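Local coordinates for protein putative D-lactate dehydrogenase (Chlamydomonas reinhardtii, PDB 4ZGS) that probably reduces pyruvate to D-lactate with NADH in the algal chloroplast, as a D-isomer specific 2-hydroxyacid dehydrogenase, at residues T35-Y40 and K56-T61; A111-V116 and V128-T133. All blocks are in the same frame, centred on the assembly; numbering follows the deposited sequence.

Contact 1 (T35-Y40 and K56-T61)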
ATOM      1  N   THR A  35     -14.162  18.363 -40.502  1.00 64.50           N
ATOM      2  CA  THR A  35     -14.853  17.354 -39.706  1.00 67.63           C
ATOM      3  C   THR A  35     -14.984  17.792 -38.242  1.00 70.96           C
ATOM      4  O   THR A  35     -14.037  18.347 -37.677  1.00 69.47           O
ATOM      5  CB  THR A  35     -14.128  15.981 -39.762  1.00 64.75           C
ATOM      6  OG1 THR A  35     -13.876  15.617 -41.131  1.00 63.47           O
ATOM      7  CG2 THR A  35     -14.972  14.900 -39.102  1.00 62.57           C
ATOM      8  N   ARG A  36     -16.170  17.572 -37.664  1.00 72.09           N
ATOM      9  CA  ARG A  36     -16.444  17.842 -36.249  1.00 71.00           C
ATOM     10  C   ARG A  36     -16.500  16.522 -35.492  1.00 68.45           C
ATOM     11  O   ARG A  36     -17.399  15.703 -35.722  1.00 66.16           O
ATOM     12  CB  ARG A  36     -17.754  18.604 -36.060  1.00 79.90           C
ATOM     13  CG  ARG A  36     -17.712  20.083 -36.417  1.00 86.59           C
ATOM     14  CD  ARG A  36     -19.088  20.700 -36.263  1.00 86.78           C
ATOM     15  NE  ARG A  36     -19.557  20.689 -34.871  1.00 85.36           N
ATOM     16  CZ  ARG A  36     -19.245  21.587 -33.940  1.00 83.55           C
ATOM     17  NH1 ARG A  36     -18.425  22.590 -34.208  1.00 82.67           N
ATOM     18  NH2 ARG A  36     -19.745  21.466 -32.721  1.00 88.51           N
ATOM     19  N   CYS A  37     -15.555  16.352 -34.565  1.00 60.71           N
ATOM     20  CA  CYS A  37     -15.368  15.103 -33.840  1.00 52.25           C
ATOM     21  C   CYS A  37     -15.613  15.232 -32.329  1.00 52.61           C
ATOM     22  O   CYS A  37     -15.060  16.117 -31.670  1.00 48.99           O
ATOM     23  CB  CYS A  37     -13.963  14.596 -34.063  1.00 44.70           C
ATOM     24  SG  CYS A  37     -13.485  14.234 -35.741  1.00 48.74           S
ATOM     25  N   ILE A  38     -16.439  14.349 -31.777  1.00 49.84           N
ATOM     26  CA  ILE A  38     -16.574  14.287 -30.334  1.00 46.24           C
ATOM     27  C   ILE A  38     -15.956  12.980 -29.797  1.00 47.03           C
ATOM     28  O   ILE A  38     -16.193  11.927 -30.375  1.00 44.43           O
ATOM     29  CB  ILE A  38     -18.082  14.439 -29.907  1.00 54.54           C
ATOM     30  CG1 ILE A  38     -18.242  14.383 -28.374  1.00 51.34           C
ATOM     31  CG2 ILE A  38     -18.961  13.391 -30.569  1.00 53.27           C
ATOM     32  CD1 ILE A  38     -19.608  14.915 -27.867  1.00 50.68           C
ATOM     33  N   CYS A  39     -15.161  13.056 -28.720  1.00 41.12           N
ATOM     34  CA  CYS A  39     -14.569  11.845 -28.092  1.00 39.42           C
ATOM     35  C   CYS A  39     -15.051  11.617 -26.660  1.00 47.50           C
ATOM     36  O   CYS A  39     -14.854  12.455 -25.772  1.00 49.10           O
ATOM     37  CB  CYS A  39     -13.033  11.895 -28.073  1.00 39.78           C
ATOM     38  SG  CYS A  39     -12.295  11.746 -29.727  1.00 94.81           S
ATOM     39  N   TYR A  40     -15.698  10.480 -26.459  1.00 44.79           N
ATOM     40  CA  TYR A  40     -16.155  10.079 -25.148  1.00 50.92           C
ATOM     41  C   TYR A  40     -15.100   9.386 -24.275  1.00 49.08           C
ATOM     42  O   TYR A  40     -14.126   8.816 -24.770  1.00 51.04           O
ATOM     43  CB  TYR A  40     -17.390   9.215 -25.330  1.00 56.66           C
ATOM     44  CG  TYR A  40     -18.534  10.054 -25.839  1.00 56.10           C
ATOM     45  CD1 TYR A  40     -18.704  10.272 -27.193  1.00 58.73           C
ATOM     46  CD2 TYR A  40     -19.421  10.658 -24.964  1.00 60.46           C
ATOM     47  CE1 TYR A  40     -19.750  11.063 -27.676  1.00 65.38           C
ATOM     48  CE2 TYR A  40     -20.469  11.440 -25.427  1.00 64.91           C
ATOM     49  CZ  TYR A  40     -20.635  11.647 -26.793  1.00 62.36           C
ATOM     50  OH  TYR A  40     -21.679  12.426 -27.281  1.00 56.79           O
ATOM     51  N   LYS A  56      -4.425  18.705 -34.618  1.00 65.79           N
ATOM     52  CA  LYS A  56      -3.601  19.024 -35.784  1.00 69.70           C
ATOM     53  C   LYS A  56      -4.314  18.730 -37.107  1.00 69.82           C
ATOM     54  O   LYS A  56      -3.975  19.312 -38.136  1.00 74.18           O
ATOM     55  CB  LYS A  56      -2.255  18.294 -35.737  1.00 72.17           C
ATOM     56  CG  LYS A  56      -1.279  18.906 -34.741  1.00 78.12           C
ATOM     57  CD  LYS A  56       0.041  18.145 -34.685  1.00 85.83           C
ATOM     58  CE  LYS A  56       0.972  18.755 -33.636  1.00 93.64           C
ATOM     59  NZ  LYS A  56       2.237  18.000 -33.408  1.00 94.09           N
ATOM     60  N   VAL A  57      -5.297  17.837 -37.068  1.00 63.18           N
ATOM     61  CA  VAL A  57      -6.045  17.432 -38.254  1.00 62.33           C
ATOM     62  C   VAL A  57      -7.424  18.052 -38.274  1.00 65.85           C
ATOM     63  O   VAL A  57      -7.784  18.726 -39.233  1.00 73.34           O
ATOM     64  CB  VAL A  57      -6.159  15.912 -38.383  1.00 59.97           C
ATOM     65  CG1 VAL A  57      -7.082  15.543 -39.514  1.00 60.74           C
ATOM     66  CG2 VAL A  57      -4.787  15.319 -38.613  1.00 59.60           C
ATOM     67  N   PHE A  58      -8.224  17.789 -37.253  1.00 64.24           N
ATOM     68  CA  PHE A  58      -9.581  18.324 -37.228  1.00 59.42           C
ATOM     69  C   PHE A  58      -9.607  19.670 -36.511  1.00 57.80           C
ATOM     70  O   PHE A  58      -9.005  19.839 -35.455  1.00 66.85           O
ATOM     71  CB  PHE A  58     -10.534  17.326 -36.577  1.00 56.34           C
ATOM     72  CG  PHE A  58     -10.427  15.949 -37.150  1.00 54.31           C
ATOM     73  CD1 PHE A  58     -10.913  15.673 -38.417  1.00 59.42           C
ATOM     74  CD2 PHE A  58      -9.772  14.953 -36.462  1.00 51.63           C
ATOM     75  CE1 PHE A  58     -10.790  14.397 -38.962  1.00 55.22           C
ATOM     76  CE2 PHE A  58      -9.638  13.685 -37.004  1.00 49.30           C
ATOM     77  CZ  PHE A  58     -10.151  13.403 -38.239  1.00 47.14           C
ATOM     78  N   THR A  59     -10.266  20.638 -37.132  1.00 56.46           N
ATOM     79  CA  THR A  59     -10.327  22.002 -36.634  1.00 65.43           C
ATOM     80  C   THR A  59     -11.138  22.135 -35.327  1.00 65.80           C
ATOM     81  O   THR A  59     -10.792  22.929 -34.454  1.00 62.48           O
ATOM     82  CB  THR A  59     -10.941  22.921 -37.704  1.00 77.34           C
ATOM     83  OG1 THR A  59     -10.602  24.291 -37.442  1.00 81.60           O
ATOM     84  CG2 THR A  59     -12.447  22.763 -37.717  1.00 82.32           C
ATOM     85  N   ASP A  60     -12.252  21.406 -35.245  1.00 81.75           N
ATOM     86  CA  ASP A  60     -13.137  21.391 -34.080  1.00 78.94           C
ATOM     87  C   ASP A  60     -13.198  19.977 -33.571  1.00 81.01           C
ATOM     88  O   ASP A  60     -13.668  19.077 -34.272  1.00 79.61           O
ATOM     89  CB  ASP A  60     -14.560  21.859 -34.401  1.00 84.79           C
ATOM     90  CG  ASP A  60     -14.629  23.323 -34.797  1.00101.07           C
ATOM     91  OD1 ASP A  60     -13.790  24.107 -34.298  1.00107.40           O
ATOM     92  OD2 ASP A  60     -15.522  23.690 -35.604  1.00104.19           O
ATOM     93  N   THR A  61     -12.680  19.768 -32.370  1.00 80.01           N
ATOM     94  CA  THR A  61     -12.716  18.462 -31.745  1.00 76.19           C
ATOM     95  C   THR A  61     -13.121  18.623 -30.281  1.00 76.12           C
ATOM     96  O   THR A  61     -12.491  19.366 -29.530  1.00 82.50           O
ATOM     97  CB  THR A  61     -11.366  17.721 -31.893  1.00 76.76           C
ATOM     98  OG1 THR A  61     -10.291  18.650 -31.715  1.00 82.42           O
ATOM     99  CG2 THR A  61     -11.242  17.129 -33.297  1.00 76.29           C
TER

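Contact 2 (A111-V116 and V128-T133)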
ATOM      1  N   ALA A 111     -10.061  -2.261 -30.506  1.00 61.21           N
ATOM      2  CA  ALA A 111     -10.463  -3.295 -31.443  1.00 68.32           C
ATOM      3  C   ALA A 111     -11.787  -3.943 -31.087  1.00 75.95           C
ATOM      4  O   ALA A 111     -12.412  -4.561 -31.939  1.00 78.63           O
ATOM      5  CB  ALA A 111      -9.373  -4.385 -31.507  1.00 70.84           C
ATOM      6  N   GLY A 112     -12.243  -3.770 -29.848  1.00 80.69           N
ATOM      7  CA  GLY A 112     -13.538  -4.304 -29.460  1.00 82.27           C
ATOM      8  C   GLY A 112     -14.719  -3.463 -29.890  1.00 82.43           C
ATOM      9  O   GLY A 112     -14.841  -2.302 -29.500  1.00 83.22           O
ATOM     10  N   PHE A 113     -15.604  -4.071 -30.674  1.00 85.64           N
ATOM     11  CA  PHE A 113     -16.912  -3.514 -31.018  1.00 85.51           C
ATOM     12  C   PHE A 113     -18.045  -4.179 -30.233  1.00 94.44           C
ATOM     13  O   PHE A 113     -19.220  -3.901 -30.453  1.00 97.95           O
ATOM     14  CB  PHE A 113     -17.158  -3.595 -32.532  1.00 78.62           C
ATOM     15  CG  PHE A 113     -16.896  -4.944 -33.135  1.00 75.94           C
ATOM     16  CD1 PHE A 113     -15.601  -5.401 -33.317  1.00 74.33           C
ATOM     17  CD2 PHE A 113     -17.946  -5.748 -33.548  1.00 79.78           C
ATOM     18  CE1 PHE A 113     -15.360  -6.649 -33.891  1.00 74.31           C
ATOM     19  CE2 PHE A 113     -17.711  -6.996 -34.121  1.00 79.73           C
ATOM     20  CZ  PHE A 113     -16.419  -7.445 -34.287  1.00 75.67           C
ATOM     21  N   ASP A 114     -17.667  -5.074 -29.333  1.00102.41           N
ATOM     22  CA  ASP A 114     -18.594  -5.947 -28.627  1.00112.77           C
ATOM     23  C   ASP A 114     -19.792  -5.178 -28.031  1.00111.44           C
ATOM     24  O   ASP A 114     -20.922  -5.660 -28.047  1.00111.96           O
ATOM     25  CB  ASP A 114     -17.825  -6.702 -27.533  1.00117.70           C
ATOM     26  CG  ASP A 114     -18.390  -8.086 -27.257  1.00127.94           C
ATOM     27  OD1 ASP A 114     -19.322  -8.517 -27.969  1.00134.71           O
ATOM     28  OD2 ASP A 114     -17.868  -8.762 -26.347  1.00130.20           O
ATOM     29  N   ARG A 115     -19.536  -4.000 -27.480  1.00106.42           N
ATOM     30  CA  ARG A 115     -20.587  -3.215 -26.842  1.00103.82           C
ATOM     31  C   ARG A 115     -21.428  -2.327 -27.774  1.00100.56           C
ATOM     32  O   ARG A 115     -22.478  -1.848 -27.368  1.00105.56           O
ATOM     33  CB  ARG A 115     -19.975  -2.378 -25.727  1.00108.06           C
ATOM     34  CG  ARG A 115     -20.962  -1.570 -24.908  1.00116.41           C
ATOM     35  CD  ARG A 115     -20.213  -1.013 -23.691  1.00123.81           C
ATOM     36  NE  ARG A 115     -20.867   0.117 -23.035  1.00135.20           N
ATOM     37  CZ  ARG A 115     -20.503   0.576 -21.843  1.00143.04           C
ATOM     38  NH1 ARG A 115     -19.535  -0.025 -21.169  1.00144.63           N
ATOM     39  NH2 ARG A 115     -21.099   1.627 -21.320  1.00146.06           N
ATOM     40  N   VAL A 116     -21.000  -2.115 -29.014  1.00 99.32           N
ATOM     41  CA  VAL A 116     -21.831  -1.327 -29.924  1.00 93.20           C
ATOM     42  C   VAL A 116     -22.829  -2.223 -30.622  1.00 87.99           C
ATOM     43  O   VAL A 116     -22.503  -3.342 -31.006  1.00 83.54           O
ATOM     44  CB  VAL A 116     -20.996  -0.579 -30.995  1.00 75.77           C
ATOM     45  CG1 VAL A 116     -20.403  -1.550 -31.977  1.00 78.35           C
ATOM     46  CG2 VAL A 116     -21.865   0.424 -31.737  1.00 75.21           C
ATOM     47  N   VAL A 128     -19.750   2.241 -38.334  1.00 60.64           N
ATOM     48  CA  VAL A 128     -18.793   1.990 -37.283  1.00 57.89           C
ATOM     49  C   VAL A 128     -17.430   1.570 -37.841  1.00 59.38           C
ATOM     50  O   VAL A 128     -17.322   0.625 -38.628  1.00 59.08           O
ATOM     51  CB  VAL A 128     -19.305   0.916 -36.307  1.00 60.20           C
ATOM     52  CG1 VAL A 128     -18.289   0.686 -35.210  1.00 52.74           C
ATOM     53  CG2 VAL A 128     -20.649   1.329 -35.697  1.00 57.30           C
ATOM     54  N   VAL A 129     -16.382   2.249 -37.394  1.00 56.98           N
ATOM     55  CA  VAL A 129     -15.045   1.913 -37.830  1.00 52.94           C
ATOM     56  C   VAL A 129     -14.219   1.589 -36.566  1.00 58.42           C
ATOM     57  O   VAL A 129     -14.708   1.731 -35.449  1.00 58.03           O
ATOM     58  CB  VAL A 129     -14.468   3.048 -38.658  1.00 48.51           C
ATOM     59  CG1 VAL A 129     -13.359   3.754 -37.916  1.00 44.74           C
ATOM     60  CG2 VAL A 129     -13.987   2.507 -39.970  1.00 48.78           C
ATOM     61  N   ARG A 130     -12.997   1.103 -36.720  1.00 60.28           N
ATOM     62  CA  ARG A 130     -12.361   0.391 -35.609  1.00 54.54           C
ATOM     63  C   ARG A 130     -10.841   0.254 -35.708  1.00 50.98           C
ATOM     64  O   ARG A 130     -10.281   0.403 -36.781  1.00 48.38           O
ATOM     65  CB  ARG A 130     -13.020  -0.977 -35.600  1.00 54.60           C
ATOM     66  CG  ARG A 130     -12.444  -2.051 -34.798  1.00 60.00           C
ATOM     67  CD  ARG A 130     -13.022  -3.363 -35.381  1.00 66.44           C
ATOM     68  NE  ARG A 130     -12.599  -4.562 -34.662  1.00 72.57           N
ATOM     69  CZ  ARG A 130     -11.996  -5.606 -35.222  1.00 77.33           C
ATOM     70  NH1 ARG A 130     -11.735  -5.618 -36.521  1.00 72.66           N
ATOM     71  NH2 ARG A 130     -11.654  -6.643 -34.471  1.00 84.52           N
ATOM     72  N   VAL A 131     -10.146   0.003 -34.608  1.00 48.93           N
ATOM     73  CA  VAL A 131      -8.743  -0.387 -34.767  1.00 51.18           C
ATOM     74  C   VAL A 131      -8.496  -1.868 -34.490  1.00 57.97           C
ATOM     75  O   VAL A 131      -8.425  -2.282 -33.339  1.00 64.51           O
ATOM     76  CB  VAL A 131      -7.812   0.422 -33.883  1.00 45.61           C
ATOM     77  CG1 VAL A 131      -6.378  -0.069 -34.077  1.00 42.12           C
ATOM     78  CG2 VAL A 131      -7.951   1.895 -34.194  1.00 44.41           C
ATOM     79  N   PRO A 132      -8.319  -2.666 -35.550  1.00 59.08           N
ATOM     80  CA  PRO A 132      -8.218  -4.119 -35.343  1.00 62.23           C
ATOM     81  C   PRO A 132      -6.899  -4.631 -34.724  1.00 64.13           C
ATOM     82  O   PRO A 132      -6.939  -5.699 -34.115  1.00 60.67           O
ATOM     83  CB  PRO A 132      -8.431  -4.686 -36.747  1.00 60.03           C
ATOM     84  CG  PRO A 132      -8.044  -3.592 -37.666  1.00 61.22           C
ATOM     85  CD  PRO A 132      -8.271  -2.284 -36.968  1.00 57.48           C
ATOM     86  N   THR A 133      -5.783  -3.911 -34.825  1.00 68.36           N
ATOM     87  CA  THR A 133      -4.546  -4.430 -34.233  1.00 72.69           C
ATOM     88  C   THR A 133      -3.652  -3.404 -33.524  1.00 79.52           C
ATOM     89  O   THR A 133      -3.251  -2.383 -34.088  1.00 79.60           O
ATOM     90  CB  THR A 133      -3.688  -5.175 -35.284  1.00 73.30           C
ATOM     91  OG1 THR A 133      -3.688  -4.435 -36.512  1.00 73.27           O
ATOM     92  CG2 THR A 133      -4.259  -6.565 -35.551  1.00 70.27           C
TER

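Contact 1 (T35-Y40 and K56-T61)
Phe58 packs against Thr35 and Cys37, and its side chain is the one to follow outward. Its CB lies 3.8 Å from Thr35 O. With chi1 at -50°, CG stands opposite the carbonyl carbon and the ring is brought against the neighbouring strand. There CG meets Cys37 SG, and CD1 comes to 3.5 Å from Thr35 CB, while CE1 beyond it still touches the same threonine. CD2 and CE2, along the other edge, are also close to the sulfur. This is a sulfur-aromatic contact over the face: Cys37 SG is 3.8 Å from the centroid of the Phe58 ring and 11° off its normal. Val57 CG1 covers the opposite face, so the ring is held between a sulfur and a methyl.

The segments belong to a beta-alpha-beta crossover: strand 36-39 runs into helix 44-57, and the chain returns as strand 60-63, parallel to the first and at the edge of the five-stranded sheet within this chain. Phe58 occupies the turn out of that helix and also packs on Ile355 of helix 341-359. Between the strands, Cys37 N donates a weak but straight bond to Asp60 O, 3.3 Å at 169°. Next along, Thr61 CA approaches Cys37 O at 3.3 Å in a CA-H...O contact, and Thr61 CG2 lies 3.8 Å from Cys37 CB, on the same face of the sheet.

Arg36 and Asp60 project from the other face. The arginine bends at chi3, bringing NH1 to 3.4 Å from Asp60 OD2, a long salt bridge made at the guanidinium edge with the two planes steeply inclined; Tyr79 adds a cation-pi partner.

Contact 2 (A111-V116 and V128-T133)
Val128 opens the contact on the apolar side: its CG2 meets Val116 CG2 at 4.2 Å, and Leu118 and Cys121 of helix 118-124 pack against the same valine.

Arg130 comes next and does most of the work. CG is anti to the backbone N (chi1 168°) and the chain stays extended to NE, which carries the guanidinium across to the carbonyl of Ala111. NE donates to Ala111 O at 2.7 Å with an angle of 158°, the oxygen lying near the guanidinium plane; NH2 adds a weak second bond to the same Ala111 O at 3.4 Å. Phe113 CD1 is 3.4 Å from Arg130 NE. Ring and guanidinium stand almost perpendicular, 88° apart, with NH2 at the ring edge and Phe113 CE1 over one guanidinium face.

The domain has the flavodoxin-like, parallel alpha/beta architecture of this family's catalytic domain. The contact joins the loop following strand 105-108 to the chain leaving strand 127-129, its neighbour in the sheet. The Ala111 side chain lies about 5 Å from the bound NAD, so the carbonyl that Arg130 grips belongs to a residue close to the cofactor.

The backbone of Val131 bonds to Cys110, the residue before Ala111. Pro132 then places its CA 4.0 Å above the Arg130 guanidinium plane, on the side opposite Phe113, while its O lies 3.8 Å from Ala111 CB.

Starting from the N terminus, strand 36-39 leads into helix 44-57, and contact 1 closes that crossover as the chain comes back along strand 60-63. The chain then adds strands 81-84 and 105-108 before contact 2 opens; that second, shorter loop runs through helix 118-124 and closes at the end of strand 127-129 and just beyond it. The two loops neither nest nor cross but follow in series, with centres about 19 Å apart. Contact 1 fastens one outermost strand of the sheet, contact 2 the exit from the other. Much later, helix 341-359 returns to this domain and touches both, Val359 at Thr35 and Thr350 and Thr351 at Val131.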